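Local coordinates for vacuolar protein sorting protein 36 (Saccharomyces cerevisiae, PDB 2CAY), which works in the ESCRT-II complex of multivesicular-body sorting, where its N-terminal PH domain probably helps attach the complex to membrane lipids, at residues M9-Y14 and S108-Q113; G39-K44 and S95-L100. All blocks are in the same frame, centred on the assembly; numbering follows the deposited sequence.

Contact 1: residues M9-Y14 and S108-Q113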
loop_
_atom_site.group_PDB
_atom_site.type_symbol
_atom_site.label_atom_id
_atom_site.label_comp_id
_atom_site.label_asym_id
_atom_site.label_seq_id
_atom_site.Cartn_x
_atom_site.Cartn_y
_atom_site.Cartn_z
ATOM N N MET A 9 6.920 23.648 -10.968
ATOM C CA MET A 9 8.078 24.541 -10.928
ATOM C C MET A 9 8.197 25.364 -9.643
ATOM O O MET A 9 9.186 26.085 -9.457
ATOM C CB MET A 9 8.140 25.443 -12.174
ATOM C CG MET A 9 8.551 24.720 -13.473
ATOM S SD MET A 9 10.112 23.781 -13.406
ATOM C CE MET A 9 11.334 25.071 -13.086
ATOM N N GLU A 10 7.216 25.248 -8.747
ATOM C CA GLU A 10 7.324 25.881 -7.432
ATOM C C GLU A 10 8.403 25.161 -6.628
ATOM O O GLU A 10 9.131 25.775 -5.845
ATOM C CB GLU A 10 5.991 25.820 -6.691
ATOM C CG GLU A 10 6.026 26.425 -5.280
ATOM C CD GLU A 10 4.785 26.101 -4.447
ATOM O OE1 GLU A 10 3.665 25.984 -5.016
ATOM O OE2 GLU A 10 4.935 25.969 -3.208
ATOM N N TYR A 11 8.513 23.855 -6.859
ATOM C CA TYR A 11 9.387 22.989 -6.085
ATOM C C TYR A 11 10.674 22.616 -6.851
ATOM O O TYR A 11 11.726 22.447 -6.250
ATOM C CB TYR A 11 8.610 21.728 -5.686
ATOM C CG TYR A 11 7.228 22.008 -5.100
ATOM C CD1 TYR A 11 7.070 22.323 -3.737
ATOM C CD2 TYR A 11 6.074 21.963 -5.911
ATOM C CE1 TYR A 11 5.784 22.581 -3.183
ATOM C CE2 TYR A 11 4.783 22.225 -5.369
ATOM C CZ TYR A 11 4.646 22.531 -4.006
ATOM O OH TYR A 11 3.376 22.781 -3.471
ATOM N N TRP A 12 10.576 22.479 -8.167
ATOM C CA TRP A 12 11.712 22.100 -8.985
ATOM C C TRP A 12 12.474 23.359 -9.450
ATOM O O TRP A 12 11.877 24.431 -9.613
ATOM C CB TRP A 12 11.251 21.294 -10.196
ATOM C CG TRP A 12 10.784 19.818 -9.964
ATOM C CD1 TRP A 12 9.480 19.371 -9.901
ATOM C CD2 TRP A 12 11.612 18.634 -9.863
ATOM N NE1 TRP A 12 9.452 18.008 -9.740
ATOM C CE2 TRP A 12 10.736 17.524 -9.707
ATOM C CE3 TRP A 12 12.990 18.408 -9.866
ATOM C CZ2 TRP A 12 11.202 16.208 -9.558
ATOM C CZ3 TRP A 12 13.464 17.087 -9.713
ATOM C CH2 TRP A 12 12.564 16.003 -9.569
ATOM N N HIS A 13 13.784 23.242 -9.631
ATOM C CA HIS A 13 14.575 24.349 -10.200
ATOM C C HIS A 13 15.375 23.867 -11.417
ATOM O O HIS A 13 15.647 22.664 -11.583
ATOM C CB HIS A 13 15.465 25.043 -9.140
ATOM C CG HIS A 13 16.410 24.116 -8.431
ATOM N ND1 HIS A 13 17.526 23.572 -9.039
ATOM C CD2 HIS A 13 16.386 23.608 -7.177
ATOM C CE1 HIS A 13 18.146 22.766 -8.190
ATOM N NE2 HIS A 13 17.484 22.781 -7.051
ATOM N N TYR A 14 15.753 24.805 -12.283
ATOM C CA TYR A 14 16.518 24.454 -13.475
ATOM C C TYR A 14 17.931 24.011 -13.043
ATOM O O TYR A 14 18.500 24.561 -12.083
ATOM C CB TYR A 14 16.549 25.667 -14.424
ATOM C CG TYR A 14 17.459 25.508 -15.607
ATOM C CD1 TYR A 14 17.094 24.738 -16.710
ATOM C CD2 TYR A 14 18.719 26.119 -15.608
ATOM C CE1 TYR A 14 17.968 24.599 -17.804
ATOM C CE2 TYR A 14 19.585 25.975 -16.678
ATOM C CZ TYR A 14 19.213 25.224 -17.758
ATOM O OH TYR A 14 20.104 25.122 -18.800
ATOM N N SER A 108 -2.583 19.005 -0.502
ATOM C CA SER A 108 -2.019 17.676 -0.319
ATOM C C SER A 108 -1.944 16.971 -1.672
ATOM O O SER A 108 -1.478 15.841 -1.779
ATOM C CB SER A 108 -2.848 16.935 0.711
ATOM O OG SER A 108 -2.457 17.368 2.003
ATOM N N THR A 109 -2.342 17.675 -2.723
ATOM C CA THR A 109 -2.228 17.140 -4.064
ATOM C C THR A 109 -0.807 17.329 -4.623
ATOM O O THR A 109 -0.441 16.722 -5.629
ATOM C CB THR A 109 -3.295 17.736 -5.024
ATOM O OG1 THR A 109 -2.983 19.107 -5.332
ATOM C CG2 THR A 109 -4.720 17.627 -4.398
ATOM N N GLU A 110 -0.013 18.172 -3.960
ATOM C CA GLU A 110 1.311 18.536 -4.428
ATOM C C GLU A 110 2.363 17.666 -3.737
ATOM O O GLU A 110 2.707 17.893 -2.567
ATOM C CB GLU A 110 1.595 19.981 -4.067
ATOM C CG GLU A 110 0.549 20.956 -4.576
ATOM C CD GLU A 110 1.103 21.887 -5.600
ATOM O OE1 GLU A 110 1.301 23.070 -5.234
ATOM O OE2 GLU A 110 1.352 21.444 -6.752
ATOM N N PHE A 111 2.858 16.694 -4.482
ATOM C CA PHE A 111 3.990 15.864 -4.078
ATOM C C PHE A 111 4.654 15.413 -5.379
ATOM O O PHE A 111 4.144 15.661 -6.472
ATOM C CB PHE A 111 3.545 14.646 -3.211
ATOM C CG PHE A 111 2.497 13.776 -3.872
ATOM C CD1 PHE A 111 2.857 12.661 -4.641
ATOM C CD2 PHE A 111 1.143 14.041 -3.687
ATOM C CE1 PHE A 111 1.885 11.859 -5.247
ATOM C CE2 PHE A 111 0.178 13.250 -4.297
ATOM C CZ PHE A 111 0.544 12.147 -5.058
ATOM N N VAL A 112 5.796 14.754 -5.268
ATOM C CA VAL A 112 6.490 14.286 -6.463
ATOM C C VAL A 112 6.621 12.778 -6.456
ATOM O O VAL A 112 6.673 12.168 -5.400
ATOM C CB VAL A 112 7.939 14.928 -6.585
ATOM C CG1 VAL A 112 8.782 14.193 -7.695
ATOM C CG2 VAL A 112 7.830 16.437 -6.873
ATOM N N GLN A 113 6.677 12.174 -7.632
ATOM C CA GLN A 113 7.101 10.756 -7.712
ATOM C C GLN A 113 8.215 10.597 -8.719
ATOM O O GLN A 113 8.214 11.242 -9.774
ATOM C CB GLN A 113 5.972 9.824 -8.127
ATOM C CG GLN A 113 4.575 10.175 -7.564
ATOM C CD GLN A 113 3.534 9.186 -8.054
ATOM O OE1 GLN A 113 3.750 7.968 -7.970
ATOM N NE2 GLN A 113 2.413 9.699 -8.604
#
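Tyr11 and Trp12, at the entry to the first short strand, meet Glu110 and Val112 in a mixed polar and apolar contact between the two antiparallel sheets of the PH fold. Strand 13-14 belongs to one sheet and strand 112-116 to the other, so this contact joins them through side chains. At the polar end Tyr11 OH donates to Glu110 OE1 over 2.7 Å. The hydroxyl comes from above the carboxylate, 66° out of its plane, and the ring stands almost upright to that plane, at 79°. Glu110 reaches it through a bend at chi2 (-114°), which swings its carboxylate against the ring edge near CE2. The second oxygen, OE2, is bonded to His42 NE2, and Tyr11 OH also takes the backbone N-H of Ser106, so both partners are held twice. Replacing Glu110 with an alanine would probably leave the Tyr11 hydroxyl and the His42 imidazole each short of an acceptor. Glu10 brings CD over one face of the Tyr11 ring, 3.6 Å above the plane and offset toward the rim. Its OE1, bonded to Ser106 OG, stops 3.8 Å from Glu110 OE1, a like-charge approach that His42 may ease. Phe102 also stacks on Tyr11. At the apolar end Trp12, packed on Leu40, Leu75 and Leu77, meets both methyls of Val112. Val112 CG1, anti to its own backbone N, lies 3.7 Å from Trp12 CZ2. The other methyl, CG2, sits 3.6 Å from Trp12 NE1, a buried nitrogen with no hydrogen-bond partner in the model.

Contact 2: residues G39-K44 and S95-L100. With SO4 (sulfate ion), chain C.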
loop_
_atom_site.group_PDB
_atom_site.type_symbol
_atom_site.label_atom_id
_atom_site.label_comp_id
_atom_site.label_asym_id
_atom_site.label_seq_id
_atom_site.Cartn_x
_atom_site.Cartn_y
_atom_site.Cartn_z
ATOM N N GLY A 39 11.112 8.426 -14.930
ATOM C CA GLY A 39 10.149 9.449 -15.338
ATOM C C GLY A 39 9.638 10.171 -14.106
ATOM O O GLY A 39 9.668 9.618 -12.975
ATOM N N LEU A 40 9.160 11.399 -14.304
ATOM C CA LEU A 40 8.704 12.242 -13.191
ATOM C C LEU A 40 7.200 12.352 -13.160
ATOM O O LEU A 40 6.558 12.326 -14.225
ATOM C CB LEU A 40 9.320 13.645 -13.287
ATOM C CG LEU A 40 10.846 13.774 -13.314
ATOM C CD1 LEU A 40 11.256 15.288 -13.323
ATOM C CD2 LEU A 40 11.527 13.016 -12.123
ATOM N N TYR A 41 6.656 12.447 -11.949
ATOM C CA TYR A 41 5.242 12.747 -11.700
ATOM C C TYR A 41 5.138 13.972 -10.820
ATOM O O TYR A 41 5.967 14.206 -9.919
ATOM C CB TYR A 41 4.553 11.588 -10.963
ATOM C CG TYR A 41 4.200 10.448 -11.862
ATOM C CD1 TYR A 41 2.850 10.200 -12.197
ATOM C CD2 TYR A 41 5.197 9.592 -12.381
ATOM C CE1 TYR A 41 2.506 9.140 -13.037
ATOM C CE2 TYR A 41 4.851 8.523 -13.223
ATOM C CZ TYR A 41 3.507 8.313 -13.538
ATOM O OH TYR A 41 3.158 7.263 -14.353
ATOM N N HIS A 42 4.124 14.775 -11.091
ATOM C CA HIS A 42 3.775 15.825 -10.161
ATOM C C HIS A 42 2.378 15.478 -9.663
ATOM O O HIS A 42 1.421 15.483 -10.447
ATOM C CB HIS A 42 3.789 17.212 -10.796
ATOM C CG HIS A 42 3.635 18.305 -9.777
ATOM N ND1 HIS A 42 4.560 18.512 -8.764
ATOM C CD2 HIS A 42 2.634 19.192 -9.561
ATOM C CE1 HIS A 42 4.141 19.493 -7.984
ATOM N NE2 HIS A 42 2.974 19.920 -8.444
ATOM N N GLY A 43 2.271 15.177 -8.371
ATOM C CA GLY A 43 1.093 14.506 -7.823
ATOM C C GLY A 43 0.870 13.199 -8.555
ATOM O O GLY A 43 1.823 12.451 -8.813
ATOM N N LYS A 44 -0.389 12.926 -8.924
ATOM C CA LYS A 44 -0.721 11.699 -9.643
ATOM C C LYS A 44 -0.423 11.747 -11.154
ATOM O O LYS A 44 -0.529 10.732 -11.807
ATOM C CB LYS A 44 -2.194 11.307 -9.428
ATOM C CG LYS A 44 -2.622 11.312 -7.974
ATOM C CD LYS A 44 -4.077 10.972 -7.841
ATOM C CE LYS A 44 -4.473 10.894 -6.383
ATOM N NZ LYS A 44 -5.896 10.527 -6.266
ATOM N N SER A 95 5.455 0.667 -13.017
ATOM C CA SER A 95 6.827 0.735 -12.433
ATOM C C SER A 95 6.775 1.021 -10.937
ATOM O O SER A 95 5.844 1.681 -10.466
ATOM C CB SER A 95 7.637 1.840 -13.112
ATOM O OG SER A 95 7.627 1.686 -14.512
ATOM N N PRO A 96 7.786 0.546 -10.172
ATOM C CA PRO A 96 7.867 1.029 -8.771
ATOM C C PRO A 96 8.077 2.555 -8.717
ATOM O O PRO A 96 8.547 3.135 -9.701
ATOM C CB PRO A 96 9.098 0.299 -8.184
ATOM C CG PRO A 96 9.545 -0.687 -9.203
ATOM C CD PRO A 96 8.883 -0.381 -10.533
ATOM N N ARG A 97 7.714 3.171 -7.603
ATOM C CA ARG A 97 7.695 4.636 -7.472
ATOM C C ARG A 97 8.371 5.022 -6.179
ATOM O O ARG A 97 8.204 4.360 -5.124
ATOM C CB ARG A 97 6.254 5.151 -7.401
ATOM C CG ARG A 97 5.315 4.691 -8.525
ATOM C CD ARG A 97 5.485 5.514 -9.763
ATOM N NE ARG A 97 4.506 5.114 -10.806
ATOM C CZ ARG A 97 3.286 5.622 -10.979
ATOM N NH1 ARG A 97 2.816 6.575 -10.178
ATOM N NH2 ARG A 97 2.497 5.126 -11.960
ATOM N N LEU A 98 9.118 6.114 -6.232
ATOM C CA LEU A 98 9.539 6.771 -4.998
ATOM C C LEU A 98 8.748 8.088 -4.834
ATOM O O LEU A 98 8.825 8.965 -5.684
ATOM C CB LEU A 98 11.056 6.992 -4.959
ATOM C CG LEU A 98 11.592 7.646 -3.662
ATOM C CD1 LEU A 98 11.433 6.687 -2.463
ATOM C CD2 LEU A 98 13.058 8.072 -3.808
ATOM N N ILE A 99 7.974 8.181 -3.758
ATOM C CA ILE A 99 7.069 9.335 -3.491
ATOM C C ILE A 99 7.773 10.323 -2.563
ATOM O O ILE A 99 8.257 9.937 -1.496
ATOM C CB ILE A 99 5.752 8.863 -2.785
ATOM C CG1 ILE A 99 5.163 7.602 -3.421
ATOM C CG2 ILE A 99 4.725 10.020 -2.603
ATOM C CD1 ILE A 99 5.107 7.626 -4.872
ATOM N N LEU A 100 7.880 11.568 -3.005
ATOM C CA LEU A 100 8.523 12.636 -2.207
ATOM C C LEU A 100 7.456 13.560 -1.618
ATOM O O LEU A 100 6.684 14.175 -2.374
ATOM C CB LEU A 100 9.481 13.451 -3.094
ATOM C CG LEU A 100 10.401 12.604 -3.981
ATOM C CD1 LEU A 100 11.307 13.519 -4.864
ATOM C CD2 LEU A 100 11.230 11.667 -3.130
HETATM S S SO4 C . 4.642 4.004 -14.725
HETATM O O1 SO4 C . 5.066 5.375 -14.512
HETATM O O2 SO4 C . 5.643 3.268 -15.499
HETATM O O3 SO4 C . 3.396 4.059 -15.509
HETATM O O4 SO4 C . 4.472 3.275 -13.496
HETATM O O HOH W 1 0.388 8.110 -10.085
#
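Arg97 stacks on Tyr41 beside a bound sulfate, on the second sheet of the PH fold, where strands 97-102 and 38-42 flank strand 112-116; the pair reaches across that middle strand. From its CB, directed toward 39-44, the Arg97 chain runs on through CG and bends at chi2 (-81°), which carries CD toward the sulfate, so that NE donates to SO4 O4 at 3.3 Å. CZ comes next, over the face of the Tyr41 ring, 4.2 Å from the ring centroid and 28° off its normal: a cation-pi contact with the guanidinium nearly parallel to the ring, the planes 19° apart. NH2 also donates to SO4 O4, at 3.1 Å, so NE and NH2 form a fork on one oxygen lying at the guanidinium edge. NH1, on the remaining corner, bonds to Gln113 OE1 of the middle strand and to a water 2.9 Å away, which in turn donates to Lys44 O. The sulfate, probably from the crystallisation liquor, is further gripped by Ser95 N and by Ser115 and Arg117. Such a cluster of donors is consistent with an anion site that might accept a lipid phosphate. Two hydroxyls of these segments complete the grip: Ser95 OG gives a 2.7 Å bond to SO4 O2 and Tyr41 OH one of 2.7 Å to SO4 O1.

In the fold
From the N terminus the chain passes 9-14, enters the second sheet at 39-44, builds the rest of the first sheet and strand 82-88, and returns at 95-100; contact 2 closes the loop from 39-44 to 95-100. Only after strand 97-102 and the following loop does it reach 108-113, where contact 1 closes a longer loop that contains that of contact 2 without crossing it. The two meet along 111-112, which pairs with both neighbours: Phe111 O lies 2.7 Å from Gly43 N, and Val112 O 2.7 Å from Leu100 N, both probable hydrogen bonds. Contact 1 thus ties sheet to sheet, contact 2 binds within one. Both also touch the third subunit.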